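Local coordinates for LEOA (Escherichia coli, PDB 4AUR), which is a bacterial dynamin from an enterotoxigenic strain that probably binds and hydrolyses GTP and may act on membranes, as its eukaryotic relatives do, at residues Asn167-Val175 with Leu253-Asn264. Numbering follows the deposited sequence.
Sequences NKLSSTIFV and LKNAATEILKTN
I173 drives its side chain into helix 253-264, and the way it is received illustrates how a helix packs on one face of a central sheet chiefly through apolar side chains, with no hydrogen bond passing between the two. Its terminal CD1 lies over the helix backbone, 3.7 Å from A257 CA, where the small side chains of A256 and A257 let the strand residue come in close. Both branches of I173 are used. CG1, anti to its own carbonyl carbon (chi1 -63°), places CD1 against the helix and meets I260 CD1 at 3.4 Å, whereas CG2 reaches L253 CD1 at 3.9 Å. That same leucine methyl also touches V175 CG2 at 3.6 Å, the two side chains crossing at about a right angle. Strand and helix run nearly antiparallel (168°), their axes 9.4 Å apart at the closest, so successive inward strand residues meet earlier turns of the helix.

Toward the turn before the strand the contact becomes more polar and opens to solvent at S170. There I260 CG2 rests against S171 CA at 3.9 Å, and N264 lies beside S171, while S170 forms the exposed margin. The turn is held from within: K168 O takes the hydroxyl of T172 at 2.7 Å from OG1, and the amide of S171 approaches from the opposite face of the carbonyl. The ammonium of K168 is hydrogen-bonded to the backbone carbonyls of S136 and A138.

In the P-loop GTPase fold expected of a dynamin relative, strand 172-177 is flanked in the sheet by strands 140-146 and 221-224. Helix 156-165 packs against L169, T172 and F174, helix 66-74 meets V175 and L253, and helix 3-30 touches T258, L261 and K262.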
loop_
_atom_site.group_PDB
_atom_site.type_symbol
_atom_site.label_atom_id
_atom_site.label_comp_id
_atom_site.label_asym_id
_atom_site.label_seq_id
_atom_site.Cartn_x
_atom_site.Cartn_y
_atom_site.Cartn_z
ATOM N N ASN A 167 6.344 -19.351 33.227
ATOM C CA ASN A 167 5.463 -18.581 32.366
ATOM C C ASN A 167 4.499 -19.473 31.585
ATOM O O ASN A 167 4.145 -19.162 30.464
ATOM C CB ASN A 167 6.349 -17.725 31.428
ATOM C CG ASN A 167 5.567 -16.721 30.613
ATOM O OD1 ASN A 167 5.882 -16.500 29.439
ATOM N ND2 ASN A 167 4.533 -16.129 31.206
ATOM N N LYS A 168 4.049 -20.568 32.205
ATOM C CA LYS A 168 3.239 -21.582 31.518
ATOM C C LYS A 168 1.800 -21.603 31.974
ATOM O O LYS A 168 1.158 -22.655 31.994
ATOM C CB LYS A 168 3.827 -22.961 31.740
ATOM C CG LYS A 168 5.269 -23.102 31.311
ATOM C CD LYS A 168 5.380 -23.237 29.806
ATOM C CE LYS A 168 4.938 -24.628 29.399
ATOM N NZ LYS A 168 4.742 -24.731 27.939
ATOM N N LEU A 169 1.267 -20.443 32.310
ATOM C CA LEU A 169 -0.122 -20.350 32.732
ATOM C C LEU A 169 -1.070 -20.703 31.572
ATOM O O LEU A 169 -2.039 -21.431 31.764
ATOM C CB LEU A 169 -0.384 -18.941 33.291
ATOM C CG LEU A 169 -1.753 -18.467 33.797
ATOM C CD1 LEU A 169 -1.586 -17.153 34.524
ATOM C CD2 LEU A 169 -2.728 -18.257 32.668
ATOM N N SER A 170 -0.794 -20.209 30.366
ATOM C CA SER A 170 -1.667 -20.502 29.222
ATOM C C SER A 170 -1.758 -21.999 28.935
ATOM O O SER A 170 -2.672 -22.410 28.242
ATOM C CB SER A 170 -1.208 -19.767 27.940
ATOM O OG SER A 170 -0.144 -20.441 27.270
ATOM N N SER A 171 -0.808 -22.795 29.440
ATOM C CA SER A 171 -0.758 -24.223 29.150
ATOM C C SER A 171 -0.893 -25.131 30.378
ATOM O O SER A 171 -0.613 -26.322 30.312
ATOM C CB SER A 171 0.516 -24.552 28.355
ATOM O OG SER A 171 1.698 -24.463 29.097
ATOM N N THR A 172 -1.352 -24.560 31.488
ATOM C CA THR A 172 -1.555 -25.303 32.722
ATOM C C THR A 172 -3.024 -25.395 33.111
ATOM O O THR A 172 -3.709 -24.375 33.181
ATOM C CB THR A 172 -0.833 -24.610 33.849
ATOM O OG1 THR A 172 0.563 -24.681 33.600
ATOM C CG2 THR A 172 -1.143 -25.264 35.170
ATOM N N ILE A 173 -3.492 -26.617 33.359
ATOM C CA ILE A 173 -4.815 -26.849 33.934
ATOM C C ILE A 173 -4.680 -27.281 35.381
ATOM O O ILE A 173 -4.089 -28.343 35.676
ATOM C CB ILE A 173 -5.583 -27.988 33.240
ATOM C CG1 ILE A 173 -5.863 -27.657 31.784
ATOM C CG2 ILE A 173 -6.917 -28.196 33.917
ATOM C CD1 ILE A 173 -5.979 -28.888 30.919
ATOM N N PHE A 174 -5.225 -26.469 36.280
ATOM C CA PHE A 174 -5.382 -26.899 37.664
ATOM C C PHE A 174 -6.613 -27.777 37.766
ATOM O O PHE A 174 -7.707 -27.404 37.299
ATOM C CB PHE A 174 -5.472 -25.722 38.591
ATOM C CG PHE A 174 -4.202 -24.984 38.675
ATOM C CD1 PHE A 174 -3.253 -25.350 39.583
ATOM C CD2 PHE A 174 -3.933 -23.951 37.801
ATOM C CE1 PHE A 174 -2.048 -24.691 39.635
ATOM C CE2 PHE A 174 -2.736 -23.282 37.845
ATOM C CZ PHE A 174 -1.788 -23.661 38.766
ATOM N N VAL A 175 -6.413 -28.944 38.361
ATOM C CA VAL A 175 -7.381 -29.998 38.296
ATOM C C VAL A 175 -7.804 -30.284 39.704
ATOM O O VAL A 175 -7.067 -30.925 40.462
ATOM C CB VAL A 175 -6.767 -31.237 37.653
ATOM C CG1 VAL A 175 -7.706 -32.425 37.756
ATOM C CG2 VAL A 175 -6.458 -30.926 36.203
ATOM N N LEU A 253 -12.221 -32.132 31.613
ATOM C CA LEU A 253 -10.760 -32.096 31.565
ATOM C C LEU A 253 -10.172 -32.436 30.207
ATOM O O LEU A 253 -9.219 -31.796 29.772
ATOM C CB LEU A 253 -10.185 -33.075 32.550
ATOM C CG LEU A 253 -8.667 -33.179 32.623
ATOM C CD1 LEU A 253 -8.095 -31.843 33.093
ATOM C CD2 LEU A 253 -8.274 -34.329 33.549
ATOM N N LYS A 254 -10.686 -33.469 29.554
ATOM C CA LYS A 254 -10.227 -33.789 28.202
ATOM C C LYS A 254 -10.458 -32.593 27.285
ATOM O O LYS A 254 -9.609 -32.288 26.464
ATOM C CB LYS A 254 -10.945 -35.014 27.636
ATOM C CG LYS A 254 -10.520 -36.332 28.266
ATOM C CD LYS A 254 -11.535 -37.427 27.983
ATOM C CE LYS A 254 -10.981 -38.826 28.243
ATOM N NZ LYS A 254 -12.055 -39.862 28.109
ATOM N N ASN A 255 -11.601 -31.925 27.438
ATOM C CA ASN A 255 -11.975 -30.808 26.557
ATOM C C ASN A 255 -11.083 -29.573 26.740
ATOM O O ASN A 255 -10.653 -28.926 25.763
ATOM C CB ASN A 255 -13.452 -30.419 26.758
ATOM C CG ASN A 255 -14.423 -31.456 26.190
ATOM O OD1 ASN A 255 -15.586 -31.512 26.594
ATOM N ND2 ASN A 255 -13.958 -32.273 25.247
ATOM N N ALA A 256 -10.814 -29.252 28.000
ATOM C CA ALA A 256 -9.925 -28.143 28.328
ATOM C C ALA A 256 -8.550 -28.424 27.770
ATOM O O ALA A 256 -7.886 -27.542 27.239
ATOM C CB ALA A 256 -9.841 -27.951 29.836
ATOM N N ALA A 257 -8.124 -29.665 27.925
ATOM C CA ALA A 257 -6.801 -30.071 27.504
ATOM C C ALA A 257 -6.742 -29.977 25.993
ATOM O O ALA A 257 -5.744 -29.592 25.430
ATOM C CB ALA A 257 -6.502 -31.482 27.982
ATOM N N THR A 258 -7.850 -30.275 25.344
ATOM C CA THR A 258 -7.888 -30.261 23.906
ATOM C C THR A 258 -7.790 -28.857 23.343
ATOM O O THR A 258 -7.186 -28.677 22.306
ATOM C CB THR A 258 -9.122 -31.022 23.405
ATOM O OG1 THR A 258 -8.803 -32.419 23.429
ATOM C CG2 THR A 258 -9.527 -30.592 21.984
ATOM N N GLU A 259 -8.354 -27.871 24.029
ATOM C CA GLU A 259 -8.277 -26.480 23.588
ATOM C C GLU A 259 -6.909 -25.852 23.798
ATOM O O GLU A 259 -6.600 -24.834 23.194
ATOM C CB GLU A 259 -9.309 -25.620 24.335
ATOM C CG GLU A 259 -10.736 -25.818 23.873
ATOM C CD GLU A 259 -10.934 -25.413 22.421
ATOM O OE1 GLU A 259 -10.592 -24.248 22.088
ATOM O OE2 GLU A 259 -11.413 -26.259 21.622
ATOM N N ILE A 260 -6.119 -26.413 24.701
ATOM C CA ILE A 260 -4.845 -25.825 25.053
ATOM C C ILE A 260 -3.893 -26.316 24.021
ATOM O O ILE A 260 -3.119 -25.561 23.464
ATOM C CB ILE A 260 -4.368 -26.275 26.444
ATOM C CG1 ILE A 260 -5.019 -25.419 27.525
ATOM C CG2 ILE A 260 -2.856 -26.172 26.575
ATOM C CD1 ILE A 260 -4.914 -26.027 28.903
ATOM N N LEU A 261 -3.955 -27.614 23.792
ATOM C CA LEU A 261 -3.208 -28.242 22.748
ATOM C C LEU A 261 -3.384 -27.494 21.459
ATOM O O LEU A 261 -2.415 -27.248 20.742
ATOM C CB LEU A 261 -3.712 -29.645 22.555
ATOM C CG LEU A 261 -3.326 -30.607 23.660
ATOM C CD1 LEU A 261 -4.151 -31.873 23.502
ATOM C CD2 LEU A 261 -1.840 -30.913 23.631
ATOM N N LYS A 262 -4.631 -27.126 21.187
ATOM C CA LYS A 262 -5.033 -26.477 19.941
ATOM C C LYS A 262 -4.230 -25.223 19.755
ATOM O O LYS A 262 -3.771 -24.943 18.659
ATOM C CB LYS A 262 -6.522 -26.157 20.001
ATOM C CG LYS A 262 -7.178 -25.950 18.667
ATOM C CD LYS A 262 -8.694 -25.822 18.798
ATOM C CE LYS A 262 -9.438 -27.063 18.316
ATOM N NZ LYS A 262 -10.619 -26.715 17.455
ATOM N N THR A 263 -4.021 -24.504 20.858
ATOM C CA THR A 263 -3.374 -23.211 20.854
ATOM C C THR A 263 -1.893 -23.277 21.182
ATOM O O THR A 263 -1.089 -22.582 20.582
ATOM C CB THR A 263 -3.984 -22.290 21.922
ATOM O OG1 THR A 263 -5.352 -22.643 22.172
ATOM C CG2 THR A 263 -3.895 -20.839 21.454
ATOM N N ASN A 264 -1.537 -24.095 22.158
ATOM C CA ASN A 264 -0.217 -24.041 22.752
ATOM C C ASN A 264 0.816 -24.949 22.064
ATOM O O ASN A 264 2.024 -24.738 22.210
ATOM C CB ASN A 264 -0.348 -24.367 24.246
ATOM C CG ASN A 264 0.983 -24.401 24.976
ATOM O OD1 ASN A 264 1.320 -25.404 25.602
ATOM N ND2 ASN A 264 1.737 -23.309 24.919
#